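Local coordinates for putative cell adhesion protein (Bacteroides thetaiotaomicron, PDB 4DGU) that is probably a fimbrillin-like pilus subunit or adhesin of a distinct pilus type in the gut microbiome, and binds zinc ions, at residues D19-D24 with K124-T129; T76-A81 with T111-P116; V45-A50 with Y83-D88; G163-N168 with V189-I194. All coordinates share one frame; numbering follows the deposited sequence. Where two conformers were deposited one is given.

Contact 1: residues D19-D24 with K124-T129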
loop_
_atom_site.group_PDB
_atom_site.type_symbol
_atom_site.label_atom_id
_atom_site.label_comp_id
_atom_site.label_asym_id
_atom_site.label_seq_id
_atom_site.Cartn_x
_atom_site.Cartn_y
_atom_site.Cartn_z
ATOM N N ASP A 19 31.546 -4.093 0.880
ATOM C CA ASP A 19 30.389 -4.442 1.689
ATOM C C ASP A 19 29.158 -3.757 1.107
ATOM O O ASP A 19 29.274 -3.060 0.098
ATOM C CB ASP A 19 30.639 -4.059 3.162
ATOM C CG ASP A 19 31.550 -5.001 3.942
ATOM O OD1 ASP A 19 31.699 -6.186 3.528
ATOM O OD2 ASP A 19 32.070 -4.578 4.994
ATOM N N ASP A 20 27.974 -3.983 1.702
ATOM C CA ASP A 20 26.718 -3.397 1.228
ATOM C C ASP A 20 26.190 -2.363 2.184
ATOM O O ASP A 20 26.342 -2.528 3.383
ATOM C CB ASP A 20 25.658 -4.502 1.063
ATOM C CG ASP A 20 26.022 -5.517 -0.001
ATOM O OD1 ASP A 20 25.964 -5.172 -1.195
ATOM O OD2 ASP A 20 26.343 -6.662 0.357
ATOM N N ALA A 21 25.536 -1.318 1.665
ATOM C CA ALA A 21 24.895 -0.316 2.514
ATOM C C ALA A 21 23.629 -0.913 3.120
ATOM O O ALA A 21 22.982 -1.765 2.493
ATOM C CB ALA A 21 24.558 0.930 1.721
ATOM N N LEU A 22 23.309 -0.482 4.347
ATOM C CA LEU A 22 22.129 -0.931 5.066
ATOM C C LEU A 22 20.906 -0.100 4.807
ATOM O O LEU A 22 20.952 1.117 4.660
ATOM C CB LEU A 22 22.335 -0.887 6.594
ATOM C CG LEU A 22 23.473 -1.636 7.207
ATOM C CD1 LEU A 22 23.682 -1.176 8.618
ATOM C CD2 LEU A 22 23.256 -3.109 7.096
ATOM N N SER A 23 19.778 -0.758 5.016
ATOM C CA SER A 23 18.464 -0.158 5.077
ATOM C C SER A 23 17.886 -0.679 6.386
ATOM O O SER A 23 18.615 -1.289 7.189
ATOM C CB SER A 23 17.643 -0.521 3.841
ATOM O OG SER A 23 16.383 0.132 3.844
ATOM N N ASP A 24 16.598 -0.436 6.617
ATOM C CA ASP A 24 15.872 -0.936 7.775
ATOM C C ASP A 24 15.977 -2.489 7.839
ATOM O O ASP A 24 15.964 -3.124 6.783
ATOM C CB ASP A 24 14.397 -0.477 7.692
ATOM C CG ASP A 24 13.533 -0.975 8.829
ATOM O OD1 ASP A 24 13.502 -0.315 9.876
ATOM O OD2 ASP A 24 13.022 -2.104 8.734
ATOM N N LYS A 124 30.846 0.684 1.925
ATOM C CA LYS A 124 29.423 0.284 1.959
ATOM C C LYS A 124 28.740 0.778 0.685
ATOM O O LYS A 124 28.358 1.957 0.581
ATOM C CB LYS A 124 28.698 0.808 3.224
ATOM C CG LYS A 124 29.410 0.531 4.564
ATOM C CD LYS A 124 29.218 -0.882 5.064
ATOM C CE LYS A 124 29.434 -0.996 6.554
ATOM N NZ LYS A 124 28.228 -0.572 7.332
ATOM N N PHE A 125 28.586 -0.145 -0.287
ATOM C CA PHE A 125 28.001 0.196 -1.565
ATOM C C PHE A 125 26.460 0.136 -1.609
ATOM O O PHE A 125 25.824 -0.833 -1.173
ATOM C CB PHE A 125 28.559 -0.711 -2.661
ATOM C CG PHE A 125 29.932 -0.292 -3.127
ATOM C CD1 PHE A 125 31.077 -0.774 -2.496
ATOM C CD2 PHE A 125 30.084 0.589 -4.200
ATOM C CE1 PHE A 125 32.346 -0.384 -2.939
ATOM C CE2 PHE A 125 31.352 0.983 -4.629
ATOM C CZ PHE A 125 32.474 0.493 -3.998
ATOM N N LYS A 126 25.879 1.220 -2.123
ATOM C CA LYS A 126 24.491 1.367 -2.503
ATOM C C LYS A 126 24.401 1.071 -4.019
ATOM O O LYS A 126 25.313 1.482 -4.741
ATOM C CB LYS A 126 24.010 2.812 -2.234
ATOM C CG LYS A 126 23.972 3.258 -0.789
ATOM C CD LYS A 126 23.559 4.717 -0.681
ATOM C CE LYS A 126 23.476 5.220 0.749
ATOM N NZ LYS A 126 23.299 6.703 0.763
ATOM N N ARG A 127 23.331 0.396 -4.512
ATOM C CA ARG A 127 23.096 0.241 -5.956
ATOM C C ARG A 127 22.209 1.436 -6.338
ATOM O O ARG A 127 21.127 1.586 -5.754
ATOM C CB ARG A 127 22.469 -1.117 -6.323
ATOM C CG ARG A 127 22.284 -1.339 -7.834
ATOM C CD ARG A 127 21.978 -2.781 -8.186
ATOM N NE ARG A 127 23.169 -3.634 -8.126
ATOM C CZ ARG A 127 23.444 -4.515 -7.159
ATOM N NH1 ARG A 127 22.594 -4.712 -6.170
ATOM N NH2 ARG A 127 24.565 -5.226 -7.199
HETATM N N MSE A 128 22.713 2.333 -7.225
HETATM C CA MSE A 128 22.045 3.592 -7.619
HETATM C C MSE A 128 21.082 3.394 -8.786
HETATM O O MSE A 128 20.179 4.218 -8.985
HETATM C CB MSE A 128 23.065 4.699 -7.944
HETATM C CG MSE A 128 24.217 4.817 -6.929
HETATM SE SE MSE A 128 23.633 4.879 -5.070
HETATM C CE MSE A 128 22.618 6.603 -5.043
ATOM N N THR A 129 21.282 2.299 -9.550
ATOM C CA THR A 129 20.411 1.851 -10.636
ATOM C C THR A 129 19.431 0.797 -10.059
ATOM O O THR A 129 19.569 0.397 -8.891
ATOM C CB THR A 129 21.225 1.326 -11.807
ATOM O OG1 THR A 129 22.175 0.399 -11.282
ATOM C CG2 THR A 129 21.937 2.444 -12.590
#
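D19 and A21 grip F125 by both its backbone polar atoms, in the register of two parallel strands. The amide N of F125 donates to D19 O at 3.0 Å, nearly straight at 173°, and F125 O accepts from A21 N at 2.9 Å. D19 O also lies at the edge of the F125 ring, near its plane. F125 O has a second donor, N31 ND2. The same amide nitrogen of N31 also reaches D20 OD1, which takes A36 N as well, and the D20 carboxylate is thereby tied to the region around helix 36-39 and not to the facing strand.

The lysines contribute aliphatic carbon here. K124 bends at chi2 (-79°), which lays CD 3.7 Å from D20 O and 4.0 Å from D19 CB. Its ammonium does not pair with D19: K124 NZ and D19 OD2 are 6.0 Å apart, too far for a salt bridge. The D19 carboxylate is a zinc ligand seen in this protein, although no zinc is bound to it in this chain. Past the end of strand 13-20, A21 CB rests against K126 CG at 3.5 Å, and Y246 of a second subunit packs on both residues.

Strand 120-135 lies between strand 13-20 and strand 108-114, where K124 bonds through its backbone to T111 and K126 to F109. The F125 ring turns inward, onto L108 and A36 of helix 36-39.

Contact 2: residues T76-A81 with T111-P116; sequences TVTFYA and TAEAAP
F79 pairs with A112, and V77 with A114, through two hydrogen-bonded rungs of an antiparallel ladder. F79 N donates to A112 O at 2.9 Å, and A112 N returns a longer bond to F79 O at 3.2 Å. The bonds of the V77 pair are shorter and straighter: V77 N meets A114 O at 2.7 Å, the N-H aimed at the oxygen to within a few degrees (177°).

F79, T111 and V77 have the most surface buried here. The F79 ring extends along the facing strand, and the methyl CB of A114 lies at its edge, 4.2 Å from F79 CE2. One ring face is met by V77 CG1 of its own strand, displaced toward the rim. The other V77 branch, CG2, is anti to its carbonyl carbon and reaches P116 CG at 3.6 Å, closing the apolar row where strand 108-114 ends. T111 belongs to the opposite face, shared with T78, Y80 and E113. Its methyl CG2 leans on Y80 CD1 at 3.7 Å, the two side chains meeting obliquely, and T111 CA-H approaches F79 O, with CA 3.2 Å from that oxygen. Beside them T78 and E113 run in the same direction, with T78 OG1 next to E113 CG.

On the inward face V121 packs on A112 and A114, and the ring of F14 meets that of F79. The chemistry is therefore two-sided: main-chain bonds fix the register, V77 and F79 pack against the P116 ring and the alanine methyls, and hydroxyls and a carboxylate lie on the other face with no hydrogen bond between side chains of the two strands.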
loop_
_atom_site.group_PDB
_atom_site.type_symbol
_atom_site.label_atom_id
_atom_site.label_comp_id
_atom_site.label_asym_id
_atom_site.label_seq_id
_atom_site.Cartn_x
_atom_site.Cartn_y
_atom_site.Cartn_z
ATOM N N THR A 76 38.944 11.191 11.573
ATOM C CA THR A 76 38.225 10.271 10.706
ATOM C C THR A 76 38.216 10.810 9.282
ATOM O O THR A 76 38.047 12.012 9.071
ATOM C CB THR A 76 36.787 9.947 11.169
ATOM O OG1 THR A 76 35.951 11.085 11.034
ATOM C CG2 THR A 76 36.720 9.399 12.568
ATOM N N VAL A 77 38.387 9.892 8.314
ATOM C CA VAL A 77 38.406 10.150 6.872
ATOM C C VAL A 77 37.186 9.520 6.243
ATOM O O VAL A 77 36.872 8.349 6.499
ATOM C CB VAL A 77 39.708 9.600 6.206
ATOM C CG1 VAL A 77 39.806 10.031 4.747
ATOM C CG2 VAL A 77 40.945 10.047 6.962
ATOM N N THR A 78 36.538 10.269 5.355
ATOM C CA THR A 78 35.405 9.756 4.602
ATOM C C THR A 78 35.891 9.470 3.180
ATOM O O THR A 78 36.486 10.342 2.546
ATOM C CB THR A 78 34.229 10.732 4.649
ATOM O OG1 THR A 78 33.952 11.028 6.011
ATOM C CG2 THR A 78 32.990 10.171 3.986
ATOM N N PHE A 79 35.630 8.239 2.694
ATOM C CA PHE A 79 35.953 7.803 1.355
ATOM C C PHE A 79 34.661 7.663 0.544
ATOM O O PHE A 79 33.609 7.417 1.114
ATOM C CB PHE A 79 36.736 6.488 1.371
ATOM C CG PHE A 79 38.072 6.581 2.048
ATOM C CD1 PHE A 79 39.193 7.013 1.352
ATOM C CD2 PHE A 79 38.217 6.232 3.391
ATOM C CE1 PHE A 79 40.429 7.126 1.989
ATOM C CE2 PHE A 79 39.444 6.330 4.018
ATOM C CZ PHE A 79 40.545 6.781 3.312
ATOM N N TYR A 80 34.757 7.866 -0.782
ATOM C CA TYR A 80 33.679 7.802 -1.761
ATOM C C TYR A 80 34.147 6.980 -2.918
ATOM O O TYR A 80 35.288 7.143 -3.342
ATOM C CB TYR A 80 33.281 9.204 -2.231
ATOM C CG TYR A 80 32.795 10.094 -1.113
ATOM C CD1 TYR A 80 31.485 10.012 -0.650
ATOM C CD2 TYR A 80 33.655 11.001 -0.490
ATOM C CE1 TYR A 80 31.030 10.828 0.384
ATOM C CE2 TYR A 80 33.207 11.835 0.533
ATOM C CZ TYR A 80 31.890 11.746 0.968
ATOM O OH TYR A 80 31.437 12.527 2.007
ATOM N N ALA A 81 33.304 6.084 -3.438
ATOM C CA ALA A 81 33.722 5.230 -4.538
ATOM C C ALA A 81 32.612 4.986 -5.550
ATOM O O ALA A 81 31.452 4.819 -5.170
ATOM C CB ALA A 81 34.231 3.898 -3.996
ATOM N N THR A 111 30.545 4.420 0.331
ATOM C CA THR A 111 31.145 5.356 1.286
ATOM C C THR A 111 31.705 4.554 2.432
ATOM O O THR A 111 31.254 3.440 2.713
ATOM C CB THR A 111 30.172 6.457 1.793
ATOM O OG1 THR A 111 29.177 5.874 2.607
ATOM C CG2 THR A 111 29.480 7.218 0.683
ATOM N N ALA A 112 32.695 5.135 3.101
ATOM C CA ALA A 112 33.307 4.585 4.282
ATOM C C ALA A 112 33.777 5.710 5.161
ATOM O O ALA A 112 34.039 6.796 4.659
ATOM C CB ALA A 112 34.465 3.677 3.902
ATOM N N GLU A 113 33.830 5.461 6.473
ATOM C CA GLU A 113 34.370 6.360 7.485
ATOM C C GLU A 113 35.405 5.547 8.226
ATOM O O GLU A 113 35.069 4.498 8.768
ATOM C CB GLU A 113 33.290 6.943 8.399
ATOM C CG GLU A 113 32.696 8.234 7.852
ATOM C CD GLU A 113 31.611 8.936 8.652
ATOM O OE1 GLU A 113 31.437 8.622 9.855
ATOM O OE2 GLU A 113 30.948 9.828 8.071
ATOM N N ALA A 114 36.679 5.950 8.138
ATOM C CA ALA A 114 37.777 5.228 8.748
ATOM C C ALA A 114 38.741 6.168 9.449
ATOM O O ALA A 114 38.809 7.351 9.135
ATOM C CB ALA A 114 38.525 4.427 7.682
ATOM N N ALA A 115 39.494 5.633 10.393
ATOM C CA ALA A 115 40.497 6.374 11.112
ATOM C C ALA A 115 41.837 6.115 10.464
ATOM O O ALA A 115 42.158 4.954 10.226
ATOM C CB ALA A 115 40.523 5.946 12.576
ATOM N N PRO A 116 42.639 7.156 10.145
ATOM C CA PRO A 116 43.962 6.899 9.548
ATOM C C PRO A 116 44.763 5.913 10.386
ATOM O O PRO A 116 44.715 5.975 11.610
ATOM C CB PRO A 116 44.610 8.284 9.518
ATOM C CG PRO A 116 43.457 9.215 9.459
ATOM C CD PRO A 116 42.400 8.600 10.312
#

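Contact 3: residues V45-A50 with Y83-D88; sequences VISMAA and YPALTD
S47 of strand 45-50 accepts a hydrogen bond from the amide of L86 where the chain leaves strand 77-83, its antiparallel neighbour in the mixed sheet of this fimbrillin-like fold, whose family belongs to the transthyretin clan. The residue between Y83 and A85 is a cis-proline, P84, and beyond it the loop leads on to helix 88-91.

From the backbone of S47 outward, CB lies 3.9 Å from L86 CG, so the root of the side chain is already in apolar contact. The hydroxyl is then set beside its own backbone N, anti to the carbonyl carbon (chi1 -63°), and this carries OG over to the loop. There S47 OG accepts from L86 N at 2.7 Å, with a fairly straight N-H (164°), while A85 CA lies 3.3 Å from the same oxygen. With an alanine in place of S47, the amide of L86 would probably lose its acceptor and the loop would be less firmly tied to the strand.

Around this bond the contact is mostly apolar. The I46 and Y83 side chains cross at about a right angle, I46 CG2 lying 3.8 Å from Y83 CD1, and V45 CG1 touches A85 CB. The hydroxyl of Y83 is turned elsewhere, to E44 OE1, and P84 rests on H107, a zinc ligand seen in this protein. S47 also pairs through its backbone with H82, so the same residue holds both the strand and, four residues on, the loop.

A water bridges the remaining span: it donates to V45 O at 2.6 Å and accepts from A85 N at 2.8 Å, while V45 O also lies at the edge of the Y83 ring.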
loop_
_atom_site.group_PDB
_atom_site.type_symbol
_atom_site.label_atom_id
_atom_site.label_comp_id
_atom_site.label_asym_id
_atom_site.label_seq_id
_atom_site.Cartn_x
_atom_site.Cartn_y
_atom_site.Cartn_z
ATOM N N VAL A 45 38.062 -2.640 -10.991
ATOM C CA VAL A 45 38.575 -1.295 -10.730
ATOM C C VAL A 45 37.400 -0.375 -10.309
ATOM O O VAL A 45 36.344 -0.373 -10.948
ATOM C CB VAL A 45 39.346 -0.731 -11.978
ATOM C CG1 VAL A 45 39.873 0.686 -11.748
ATOM C CG2 VAL A 45 40.479 -1.658 -12.401
ATOM N N ILE A 46 37.614 0.398 -9.227
ATOM C CA ILE A 46 36.700 1.420 -8.697
ATOM C C ILE A 46 37.428 2.774 -8.708
ATOM O O ILE A 46 38.660 2.812 -8.645
ATOM C CB ILE A 46 36.166 1.105 -7.260
ATOM C CG1 ILE A 46 37.322 0.980 -6.227
ATOM C CG2 ILE A 46 35.215 -0.099 -7.231
ATOM C CD1 ILE A 46 36.957 1.342 -4.874
ATOM N N SER A 47 36.655 3.870 -8.780
ATOM C CA SER A 47 37.158 5.231 -8.640
ATOM C C SER A 47 36.961 5.587 -7.194
ATOM O O SER A 47 35.823 5.621 -6.732
ATOM C CB SER A 47 36.408 6.208 -9.542
ATOM O OG SER A 47 36.598 5.862 -10.895
HETATM N N MSE A 48 38.043 5.798 -6.451
HETATM C CA MSE A 48 37.910 6.121 -5.050
HETATM C C MSE A 48 38.587 7.454 -4.706
HETATM O O MSE A 48 39.592 7.803 -5.305
HETATM C CB MSE A 48 38.486 4.988 -4.220
HETATM C CG MSE A 48 38.225 5.163 -2.760
HETATM SE SE MSE A 48 38.852 3.699 -1.714
HETATM C CE MSE A 48 40.746 3.856 -2.033
ATOM N N ALA A 49 37.987 8.223 -3.790
ATOM C CA ALA A 49 38.493 9.505 -3.314
ATOM C C ALA A 49 38.185 9.712 -1.832
ATOM O O ALA A 49 37.201 9.180 -1.304
ATOM C CB ALA A 49 37.876 10.646 -4.109
ATOM N N ALA A 50 39.051 10.470 -1.168
ATOM C CA ALA A 50 38.813 10.953 0.173
ATOM C C ALA A 50 38.087 12.263 -0.019
ATOM O O ALA A 50 38.301 12.931 -1.047
ATOM C CB ALA A 50 40.118 11.149 0.921
ATOM N N TYR A 83 31.485 2.455 -8.889
ATOM C CA TYR A 83 31.648 1.202 -9.605
ATOM C C TYR A 83 30.541 1.080 -10.645
ATOM O O TYR A 83 29.379 1.134 -10.284
ATOM C CB TYR A 83 31.698 -0.059 -8.722
ATOM C CG TYR A 83 31.943 -1.279 -9.584
ATOM C CD1 TYR A 83 33.206 -1.534 -10.121
ATOM C CD2 TYR A 83 30.886 -2.100 -9.983
ATOM C CE1 TYR A 83 33.417 -2.595 -10.998
ATOM C CE2 TYR A 83 31.084 -3.163 -10.867
ATOM C CZ TYR A 83 32.355 -3.412 -11.364
ATOM O OH TYR A 83 32.560 -4.459 -12.226
ATOM N N PRO A 84 30.875 0.916 -11.942
ATOM C CA PRO A 84 32.235 0.854 -12.542
ATOM C C PRO A 84 33.011 2.184 -12.396
ATOM O O PRO A 84 32.408 3.212 -12.065
ATOM C CB PRO A 84 31.941 0.525 -14.016
ATOM C CG PRO A 84 30.538 -0.035 -14.041
ATOM C CD PRO A 84 29.830 0.746 -12.969
ATOM N N ALA A 85 34.338 2.171 -12.632
ATOM C CA ALA A 85 35.200 3.364 -12.530
ATOM C C ALA A 85 34.750 4.503 -13.478
ATOM O O ALA A 85 34.181 4.244 -14.538
ATOM C CB ALA A 85 36.647 2.993 -12.829
ATOM N N LEU A 86 35.020 5.754 -13.091
ATOM C CA LEU A 86 34.691 6.940 -13.879
ATOM C C LEU A 86 35.672 7.176 -15.012
ATOM O O LEU A 86 36.799 6.669 -14.979
ATOM C CB LEU A 86 34.718 8.195 -12.988
ATOM C CG LEU A 86 33.905 8.211 -11.710
ATOM C CD1 LEU A 86 34.259 9.430 -10.886
ATOM C CD2 LEU A 86 32.416 8.173 -12.005
ATOM N N THR A 87 35.273 8.075 -15.953
ATOM C CA THR A 87 36.093 8.618 -17.043
ATOM C C THR A 87 37.120 9.589 -16.403
ATOM O O THR A 87 36.884 10.057 -15.278
ATOM C CB THR A 87 35.204 9.306 -18.083
ATOM N N ASP A 88 38.258 9.881 -17.094
ATOM C CA ASP A 88 39.321 10.771 -16.571
ATOM C C ASP A 88 38.787 12.200 -16.260
ATOM O O ASP A 88 39.233 12.820 -15.286
ATOM C CB ASP A 88 40.520 10.834 -17.534
HETATM O O HOH W 1 35.733 -0.103 -13.491
#

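Contact 4: residues G163-N168 with V189-I194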
loop_
_atom_site.group_PDB
_atom_site.type_symbol
_atom_site.label_atom_id
_atom_site.label_comp_id
_atom_site.label_asym_id
_atom_site.label_seq_id
_atom_site.Cartn_x
_atom_site.Cartn_y
_atom_site.Cartn_z
ATOM N N GLY A 163 26.300 9.838 -5.631
ATOM C CA GLY A 163 25.899 8.722 -6.486
ATOM C C GLY A 163 24.489 8.728 -7.056
ATOM O O GLY A 163 24.207 7.937 -7.953
ATOM N N THR A 164 23.596 9.608 -6.562
ATOM C CA THR A 164 22.175 9.705 -6.943
ATOM C C THR A 164 21.954 9.982 -8.447
ATOM O O THR A 164 22.546 10.881 -9.023
ATOM C CB THR A 164 21.474 10.739 -6.058
ATOM O OG1 THR A 164 21.484 10.240 -4.731
ATOM C CG2 THR A 164 20.029 10.956 -6.427
ATOM N N ILE A 165 21.059 9.188 -9.053
ATOM C CA ILE A 165 20.677 9.293 -10.457
ATOM C C ILE A 165 19.266 9.861 -10.530
ATOM O O ILE A 165 18.364 9.399 -9.835
ATOM C CB ILE A 165 20.800 7.942 -11.224
ATOM C CG1 ILE A 165 22.234 7.373 -11.099
ATOM C CG2 ILE A 165 20.400 8.112 -12.706
ATOM C CD1 ILE A 165 22.373 5.899 -11.454
ATOM N N GLU A 166 19.100 10.879 -11.362
ATOM C CA GLU A 166 17.805 11.521 -11.598
ATOM C C GLU A 166 17.582 11.492 -13.097
ATOM O O GLU A 166 18.455 11.901 -13.860
ATOM C CB GLU A 166 17.743 12.948 -10.984
ATOM C CG GLU A 166 16.601 13.869 -11.440
ATOM C CD GLU A 166 15.146 13.475 -11.233
ATOM O OE1 GLU A 166 14.803 12.949 -10.149
ATOM O OE2 GLU A 166 14.332 13.758 -12.143
ATOM N N ILE A 167 16.452 10.940 -13.508
ATOM C CA ILE A 167 16.071 10.779 -14.908
ATOM C C ILE A 167 15.822 12.128 -15.557
ATOM O O ILE A 167 15.438 13.094 -14.891
ATOM C CB ILE A 167 14.817 9.810 -15.024
ATOM C CG1 ILE A 167 14.783 9.044 -16.343
ATOM C CG2 ILE A 167 13.470 10.473 -14.734
ATOM C CD1 ILE A 167 15.550 7.820 -16.317
ATOM N N ASN A 168 16.073 12.187 -16.859
ATOM C CA ASN A 168 15.748 13.336 -17.705
ATOM C C ASN A 168 14.234 13.246 -17.986
ATOM O O ASN A 168 13.784 12.308 -18.661
ATOM C CB ASN A 168 16.593 13.303 -18.990
ATOM C CG ASN A 168 16.363 14.433 -19.972
ATOM O OD1 ASN A 168 15.664 15.430 -19.708
ATOM N ND2 ASN A 168 16.983 14.303 -21.139
ATOM N N VAL A 189 17.855 -0.500 -14.718
ATOM C CA VAL A 189 17.157 0.658 -15.288
ATOM C C VAL A 189 17.454 1.860 -14.402
ATOM O O VAL A 189 17.903 1.709 -13.261
ATOM C CB VAL A 189 15.635 0.440 -15.536
ATOM C CG1 VAL A 189 15.388 -0.604 -16.629
ATOM C CG2 VAL A 189 14.886 0.088 -14.252
ATOM N N LEU A 190 17.247 3.056 -14.933
ATOM C CA LEU A 190 17.521 4.238 -14.138
ATOM C C LEU A 190 16.325 4.546 -13.238
ATOM O O LEU A 190 15.199 4.251 -13.651
ATOM C CB LEU A 190 17.884 5.439 -15.021
ATOM C CG LEU A 190 19.085 5.287 -15.970
ATOM C CD1 LEU A 190 19.221 6.500 -16.855
ATOM C CD2 LEU A 190 20.404 5.059 -15.204
ATOM N N PRO A 191 16.547 5.056 -11.985
ATOM C CA PRO A 191 15.399 5.372 -11.097
ATOM C C PRO A 191 14.436 6.383 -11.715
ATOM O O PRO A 191 14.838 7.430 -12.209
ATOM C CB PRO A 191 16.060 5.961 -9.848
ATOM C CG PRO A 191 17.483 5.565 -9.923
ATOM C CD PRO A 191 17.836 5.421 -11.353
ATOM N N GLN A 192 13.154 6.031 -11.713
ATOM C CA GLN A 192 12.057 6.809 -12.271
ATOM C C GLN A 192 10.737 6.305 -11.727
ATOM O O GLN A 192 10.658 5.177 -11.233
ATOM C CB GLN A 192 12.055 6.729 -13.811
ATOM C CG GLN A 192 11.998 5.303 -14.366
ATOM C CD GLN A 192 12.426 5.225 -15.802
ATOM O OE1 GLN A 192 11.652 5.457 -16.715
ATOM N NE2 GLN A 192 13.672 4.901 -16.037
ATOM N N LYS A 193 9.691 7.118 -11.872
ATOM C CA LYS A 193 8.361 6.748 -11.468
ATOM C C LYS A 193 7.662 5.980 -12.588
ATOM O O LYS A 193 7.624 6.425 -13.737
ATOM C CB LYS A 193 7.551 7.998 -11.057
ATOM C CG LYS A 193 6.069 7.729 -10.774
ATOM C CD LYS A 193 5.705 8.017 -9.340
ATOM C CE LYS A 193 4.266 7.670 -9.044
ATOM N NZ LYS A 193 3.295 8.695 -9.552
ATOM N N ILE A 194 7.076 4.832 -12.224
ATOM C CA ILE A 194 6.222 4.033 -13.114
ATOM C C ILE A 194 4.814 4.189 -12.552
ATOM O O ILE A 194 4.612 3.939 -11.368
ATOM C CB ILE A 194 6.659 2.548 -13.204
ATOM C CG1 ILE A 194 8.085 2.384 -13.782
ATOM C CG2 ILE A 194 5.624 1.743 -14.012
ATOM C CD1 ILE A 194 8.677 1.014 -13.539
HETATM O O HOH W 2 14.429 9.974 -11.381
#
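I165 and I167, on the same side of short strand 165-167, press into the turn L190-P191-Q192; the strand is an antiparallel neighbour of strand 147-159 in the second sheet of this all-beta, fimbrillin-like fold.

The apolar contacts come first. I165 meets the turn at about a right angle: its CG2 touches L190 CD2 at 3.9 Å, and CB faces P191 CD on the proline ring. I167 reaches further along. With chi1 (-151°) placing CG1 anti to the backbone N and chi2 (86°) turning CD1, that methyl touches both L190 CB, 3.6 Å away, and Q192 NE2, at 3.5 Å. I167 CG2 meanwhile faces Q192 CB. All five residues are buried, and M128 and T129 of strand 120-135 also pack on I165.

The polar contacts are made mainly by the turn itself. Q192 NE2 donates back to L190 O at 2.9 Å, nearly straight at 170°, with the acceptor in the plane of the Q192 amide while the donor stands above the plane of the L190 carbonyl. The same nitrogen also bonds K153 O on strand 147-159, so one buried amide ties the turn to the sheet and fixes its own rotation. A leucine in place of Q192 would probably leave L190 O and K153 O without this donor and the turn freer to move against the sheet.

The polar link between the two segments is indirect, through a water that accepts from I167 N at 3.1 Å and donates to P191 O at 2.7 Å, the carbonyl next to I167 CB.

In the fold
Contacts 1, 2 and 3 all belong to the mixed sheet, whose strand 77-83 lies between 45-50 and 108-114, with 108-114 next to 120-135. Contact 2 is the regular ladder; contact 1 is a short parallel pairing that gives way to loop, and contact 3 joins a strand to a loop by side-chain and water bonds. The F125 ring of contact 1 packs on A81 of contact 2 and on Y83 and I46 of contact 3. Contact 4 alone is wholly buried, and it relies on branched aliphatics; M128 and T129 connect it to contact 1. By contrast, contact 1 lies at the surface, among lysines, aspartates and another subunit, while contacts 2 and 3 are partly buried.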